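Long-range contacts in L-methionine gamma-lyase (Fusobacterium nucleatum subsp. nucleatum, PDB 6LXU), which belongs to the Cys/Met metabolism family of PLP-dependent enzymes and carries its pyridoxal phosphate covalently bound to a lysine side chain: residues T96-L101 and H123-F128; P285-V290 and I315-K320. All blocks are in the same frame, centred on the assembly; numbering follows the deposited sequence.

How the contacts relate
Contact 1 (96-101 with 123-128) comes first along the chain and closes before contact 2 (285-290 with 315-320) opens. Their centres lie 38 Å apart and their nearest atoms about 23 Å, so the two never touch, although all four segments belong to the same PLP-dependent enzyme family region. Contact 1 joins the C-terminal ends of helices 89-100 and 115-125, beside the mixed seven-stranded sheet that includes strands 151-157 and 183-187. Contact 2 pairs strands 287-291 and 314-319 at the edge of a separate five-stranded sheet. The first ties a helix pair together at a subunit interface; the second lies where no other chain of the assembly touches its two segments.

Contact 1: T96-L101 and H123-F128; sequences TLWTVL and HGLTRF
Leu-125, near the C-terminal end of helix 115-125, reaches across to three side chains of 96-101. Its CD2 lies over one face of the Trp-98 indole in a CH-pi contact, 4.1 Å from the centroid of the six-membered ring and 29° off the ring normal. The other methyl, CD1, turns to the leucines: it meets Leu-101 CD1 at 3.8 Å, the two side chains crossing at about a right angle, and lies 4.4 Å from Leu-97 CD1. With CG anti to the carbonyl carbon (chi1 -62°), the side chain is carried toward 96-101, where CD1 and CD2 fork to the leucine and indole sides. Farther on, Phe-128 approaches the same indole, its CD2 4.2 Å from Trp-98 CH2. The contact is buried and wholly apolar; the indole's polar atom, NE1, is hydrogen-bonded to the carbonyl oxygen of Met-243 of the second subunit. That subunit also stacks its own Trp-98 on this one, which makes the helix pair part of the subunit interface. Within the chain, Trp-98 also packs on helix 229-244, while Leu-97 rests on Ile-185 of strand 183-187 and Leu-101 on Val-153 of strand 151-157.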
# COMPACT_ATOMS: atom_id res chain seq x y z
N THR A 96 -20.13 15.23 -11.30
CA THR A 96 -21.05 15.20 -12.43
C THR A 96 -22.04 16.38 -12.37
O THR A 96 -22.19 17.12 -13.35
CB THR A 96 -21.80 13.86 -12.48
OG1 THR A 96 -20.85 12.80 -12.68
CG2 THR A 96 -22.81 13.84 -13.62
N LEU A 97 -22.68 16.56 -11.24
CA LEU A 97 -23.70 17.60 -11.11
C LEU A 97 -23.13 19.01 -11.24
O LEU A 97 -23.73 19.86 -11.92
CB LEU A 97 -24.49 17.42 -9.82
CG LEU A 97 -25.35 16.15 -9.77
CD1 LEU A 97 -25.91 15.95 -8.38
CD2 LEU A 97 -26.48 16.18 -10.79
N TRP A 98 -21.97 19.26 -10.64
CA TRP A 98 -21.36 20.59 -10.77
C TRP A 98 -20.94 20.89 -12.20
O TRP A 98 -20.84 22.07 -12.58
CB TRP A 98 -20.14 20.76 -9.85
CG TRP A 98 -20.42 20.76 -8.38
CD1 TRP A 98 -19.77 20.00 -7.45
CD2 TRP A 98 -21.39 21.54 -7.65
NE1 TRP A 98 -20.25 20.26 -6.20
CE2 TRP A 98 -21.26 21.18 -6.29
CE3 TRP A 98 -22.37 22.48 -8.02
CZ2 TRP A 98 -22.08 21.74 -5.28
CZ3 TRP A 98 -23.20 23.03 -7.00
CH2 TRP A 98 -23.04 22.66 -5.66
N THR A 99 -20.61 19.86 -12.97
CA THR A 99 -20.24 20.04 -14.37
C THR A 99 -21.43 20.45 -15.23
O THR A 99 -21.33 21.38 -16.04
CB THR A 99 -19.60 18.75 -14.93
OG1 THR A 99 -18.41 18.47 -14.17
CG2 THR A 99 -19.22 18.91 -16.40
N VAL A 100 -22.54 19.74 -15.08
CA VAL A 100 -23.65 19.86 -16.04
C VAL A 100 -24.71 20.88 -15.64
O VAL A 100 -25.54 21.25 -16.50
CB VAL A 100 -24.31 18.49 -16.36
CG1 VAL A 100 -23.27 17.51 -16.87
CG2 VAL A 100 -25.08 17.92 -15.19
N LEU A 101 -24.73 21.32 -14.38
CA LEU A 101 -25.71 22.28 -13.90
C LEU A 101 -25.15 23.70 -13.89
O LEU A 101 -23.97 23.92 -14.12
CB LEU A 101 -26.18 21.90 -12.50
CG LEU A 101 -27.01 20.62 -12.39
CD1 LEU A 101 -27.21 20.24 -10.94
CD2 LEU A 101 -28.35 20.75 -13.11
N HIS A 123 -30.25 20.65 0.03
CA HIS A 123 -29.57 21.70 0.80
C HIS A 123 -28.35 22.31 0.13
O HIS A 123 -27.97 23.43 0.50
CB HIS A 123 -29.18 21.18 2.19
CG HIS A 123 -30.36 20.92 3.07
ND1 HIS A 123 -30.60 19.70 3.67
CD2 HIS A 123 -31.39 21.72 3.43
CE1 HIS A 123 -31.71 19.77 4.37
NE2 HIS A 123 -32.21 20.98 4.25
N GLY A 124 -27.69 21.59 -0.78
CA GLY A 124 -26.47 22.06 -1.41
C GLY A 124 -26.73 22.78 -2.71
O GLY A 124 -26.46 23.97 -2.83
N LEU A 125 -27.30 22.08 -3.68
CA LEU A 125 -27.58 22.66 -4.99
C LEU A 125 -28.55 23.84 -4.88
O LEU A 125 -28.41 24.83 -5.61
CB LEU A 125 -28.21 21.62 -5.93
CG LEU A 125 -27.44 20.36 -6.34
CD1 LEU A 125 -28.23 19.58 -7.37
CD2 LEU A 125 -26.07 20.75 -6.86
N THR A 126 -29.52 23.72 -3.99
CA THR A 126 -30.51 24.79 -3.80
C THR A 126 -29.88 26.06 -3.24
O THR A 126 -30.35 27.16 -3.54
CB THR A 126 -31.64 24.33 -2.90
OG1 THR A 126 -31.09 23.91 -1.66
CG2 THR A 126 -32.43 23.20 -3.54
N ARG A 127 -28.81 25.94 -2.45
CA ARG A 127 -28.03 27.11 -1.99
C ARG A 127 -27.30 27.83 -3.10
O ARG A 127 -26.89 28.98 -2.91
CB ARG A 127 -26.99 26.73 -0.93
CG ARG A 127 -27.53 26.67 0.47
CD ARG A 127 -26.39 26.68 1.48
NE ARG A 127 -25.55 25.47 1.42
CZ ARG A 127 -24.23 25.43 1.18
NH1 ARG A 127 -23.54 26.55 0.96
NH2 ARG A 127 -23.59 24.26 1.19
N PHE A 128 -27.10 27.16 -4.25
CA PHE A 128 -26.37 27.67 -5.38
C PHE A 128 -27.26 27.86 -6.61
O PHE A 128 -26.81 27.78 -7.73
CB PHE A 128 -25.13 26.79 -5.61
CG PHE A 128 -24.09 27.00 -4.55
CD1 PHE A 128 -23.28 28.11 -4.60
CD2 PHE A 128 -23.97 26.14 -3.47
CE1 PHE A 128 -22.32 28.34 -3.62
CE2 PHE A 128 -23.02 26.38 -2.47
CZ PHE A 128 -22.20 27.48 -2.54

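Contact 2: P285-V290 and I315-K320; sequences PKVEKV and ISFELK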
# COMPACT_ATOMS: atom_id res chain seq x y z
N PRO A 285 -42.16 -16.71 10.69
CA PRO A 285 -43.30 -16.12 11.43
C PRO A 285 -43.06 -14.77 12.11
O PRO A 285 -44.02 -14.02 12.29
CB PRO A 285 -43.67 -17.19 12.46
CG PRO A 285 -43.10 -18.46 11.93
CD PRO A 285 -41.88 -18.09 11.14
N LYS A 286 -41.81 -14.45 12.46
CA LYS A 286 -41.52 -13.17 13.12
C LYS A 286 -41.24 -12.00 12.18
O LYS A 286 -41.08 -10.86 12.63
CB LYS A 286 -40.38 -13.35 14.12
CG LYS A 286 -40.78 -14.27 15.26
CD LYS A 286 -39.73 -14.35 16.33
CE LYS A 286 -40.11 -15.38 17.38
NZ LYS A 286 -39.03 -15.56 18.37
N VAL A 287 -41.23 -12.29 10.88
CA VAL A 287 -40.99 -11.29 9.85
C VAL A 287 -42.34 -11.03 9.21
O VAL A 287 -42.96 -11.96 8.70
CB VAL A 287 -39.98 -11.81 8.81
CG1 VAL A 287 -39.82 -10.82 7.67
CG2 VAL A 287 -38.64 -12.07 9.48
N GLU A 288 -42.82 -9.80 9.23
CA GLU A 288 -44.14 -9.55 8.65
C GLU A 288 -44.09 -9.20 7.18
O GLU A 288 -45.07 -9.41 6.46
CB GLU A 288 -44.94 -8.53 9.45
CG GLU A 288 -44.49 -7.11 9.31
CD GLU A 288 -45.31 -6.13 10.13
OE1 GLU A 288 -45.82 -6.52 11.20
OE2 GLU A 288 -45.41 -4.97 9.71
N LYS A 289 -42.96 -8.65 6.71
CA LYS A 289 -42.86 -8.25 5.32
C LYS A 289 -41.40 -8.25 4.89
O LYS A 289 -40.54 -7.89 5.69
CB LYS A 289 -43.44 -6.85 5.15
CG LYS A 289 -43.57 -6.35 3.73
CD LYS A 289 -44.37 -5.06 3.75
CE LYS A 289 -44.56 -4.49 2.37
NZ LYS A 289 -45.12 -3.12 2.42
N VAL A 290 -41.16 -8.64 3.64
CA VAL A 290 -39.82 -8.57 3.05
C VAL A 290 -39.90 -7.66 1.84
O VAL A 290 -40.84 -7.75 1.04
CB VAL A 290 -39.32 -9.97 2.68
CG1 VAL A 290 -37.97 -9.88 1.96
CG2 VAL A 290 -39.22 -10.83 3.93
N ILE A 315 -31.57 -6.83 0.98
CA ILE A 315 -32.90 -7.26 1.45
C ILE A 315 -33.26 -6.34 2.59
O ILE A 315 -32.44 -6.16 3.50
CB ILE A 315 -32.91 -8.70 1.99
CG1 ILE A 315 -32.30 -9.69 0.99
CG2 ILE A 315 -34.34 -9.09 2.35
CD1 ILE A 315 -32.01 -11.05 1.59
N SER A 316 -34.46 -5.78 2.60
CA SER A 316 -34.96 -5.19 3.84
C SER A 316 -36.17 -5.97 4.30
O SER A 316 -36.84 -6.64 3.51
CB SER A 316 -35.29 -3.72 3.68
OG SER A 316 -34.12 -3.00 3.37
N PHE A 317 -36.44 -5.91 5.59
CA PHE A 317 -37.58 -6.66 6.11
C PHE A 317 -38.09 -5.99 7.37
O PHE A 317 -37.35 -5.31 8.07
CB PHE A 317 -37.25 -8.14 6.32
CG PHE A 317 -36.08 -8.41 7.24
CD1 PHE A 317 -34.76 -8.41 6.77
CD2 PHE A 317 -36.30 -8.71 8.58
CE1 PHE A 317 -33.71 -8.69 7.62
CE2 PHE A 317 -35.24 -8.99 9.44
CZ PHE A 317 -33.94 -8.97 8.96
N GLU A 318 -39.38 -6.19 7.63
CA GLU A 318 -40.04 -5.62 8.81
C GLU A 318 -40.28 -6.71 9.83
O GLU A 318 -41.00 -7.68 9.56
CB GLU A 318 -41.37 -4.98 8.42
CG GLU A 318 -42.04 -4.19 9.54
CD GLU A 318 -41.48 -2.79 9.74
OE1 GLU A 318 -40.92 -2.22 8.79
OE2 GLU A 318 -41.64 -2.23 10.85
N LEU A 319 -39.70 -6.57 11.00
CA LEU A 319 -39.99 -7.46 12.10
C LEU A 319 -41.34 -7.07 12.72
O LEU A 319 -41.58 -5.90 13.00
CB LEU A 319 -38.91 -7.37 13.16
CG LEU A 319 -37.54 -7.87 12.71
CD1 LEU A 319 -36.48 -7.42 13.70
CD2 LEU A 319 -37.56 -9.38 12.56
N LYS A 320 -42.22 -8.06 12.94
CA LYS A 320 -43.55 -7.74 13.49
C LYS A 320 -43.50 -7.13 14.90
O LYS A 320 -44.43 -6.40 15.29
CB LYS A 320 -44.47 -8.96 13.45
CG LYS A 320 -44.16 -10.06 14.45
CD LYS A 320 -44.96 -11.30 14.09
CE LYS A 320 -44.99 -12.30 15.22
NZ LYS A 320 -46.07 -12.00 16.21
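A classic beta bulge interrupts the antiparallel pairing of edge strand 287-291 with strand 314-319: Glu-288 and Lys-289 together face Glu-318. The backbone N-H and C=O of Glu-318 both bond to the bulge. Its carbonyl O takes the N-H of Glu-288 at 2.8 Å, nearly along the C=O axis, and its own N donates to Lys-289 O, also at 2.8 Å and almost straight (167° at the hydrogen). On the Lys-286 side of the bulge, Lys-320 N hydrogen-bonds to Lys-286 O at 3.0 Å.

The apolar side chains gather on the face of Val-290 and Phe-317. Val-290 divides its methyls, CG1 going to Ile-315 CG2 at 3.7 Å and CG2 to Phe-317 CB. Val-287 CG1 also packs on Phe-317 CB, at 4.0 Å, while Leu-319 CD2 lies at the edge of the Phe-317 ring, in its plane. Helices 263-282 and 322-332 pack against this cluster.

Glu-288 holds CG between its backbone N and carbonyl carbon (chi1 74°) and extends beyond it, which lays it alongside Glu-318, both heading in a common direction; its OE2 is 3.5 Å from Glu-318 CG, the carboxylate planes 39° apart. Next to Glu-288, the aliphatic part of Lys-320 lies along the backbone of 285-286, its CD 3.4 Å from Pro-285 O.

Like charges stand close here, the two OE2 atoms 4.8 Å apart, which would tend to raise the proton affinity of one or both carboxylates. Glu-318 has compensation in Thr-371 OG1 and Gly-373 N, each hydrogen-bonded to one of its oxygens, and these bonds probably favour its charged form.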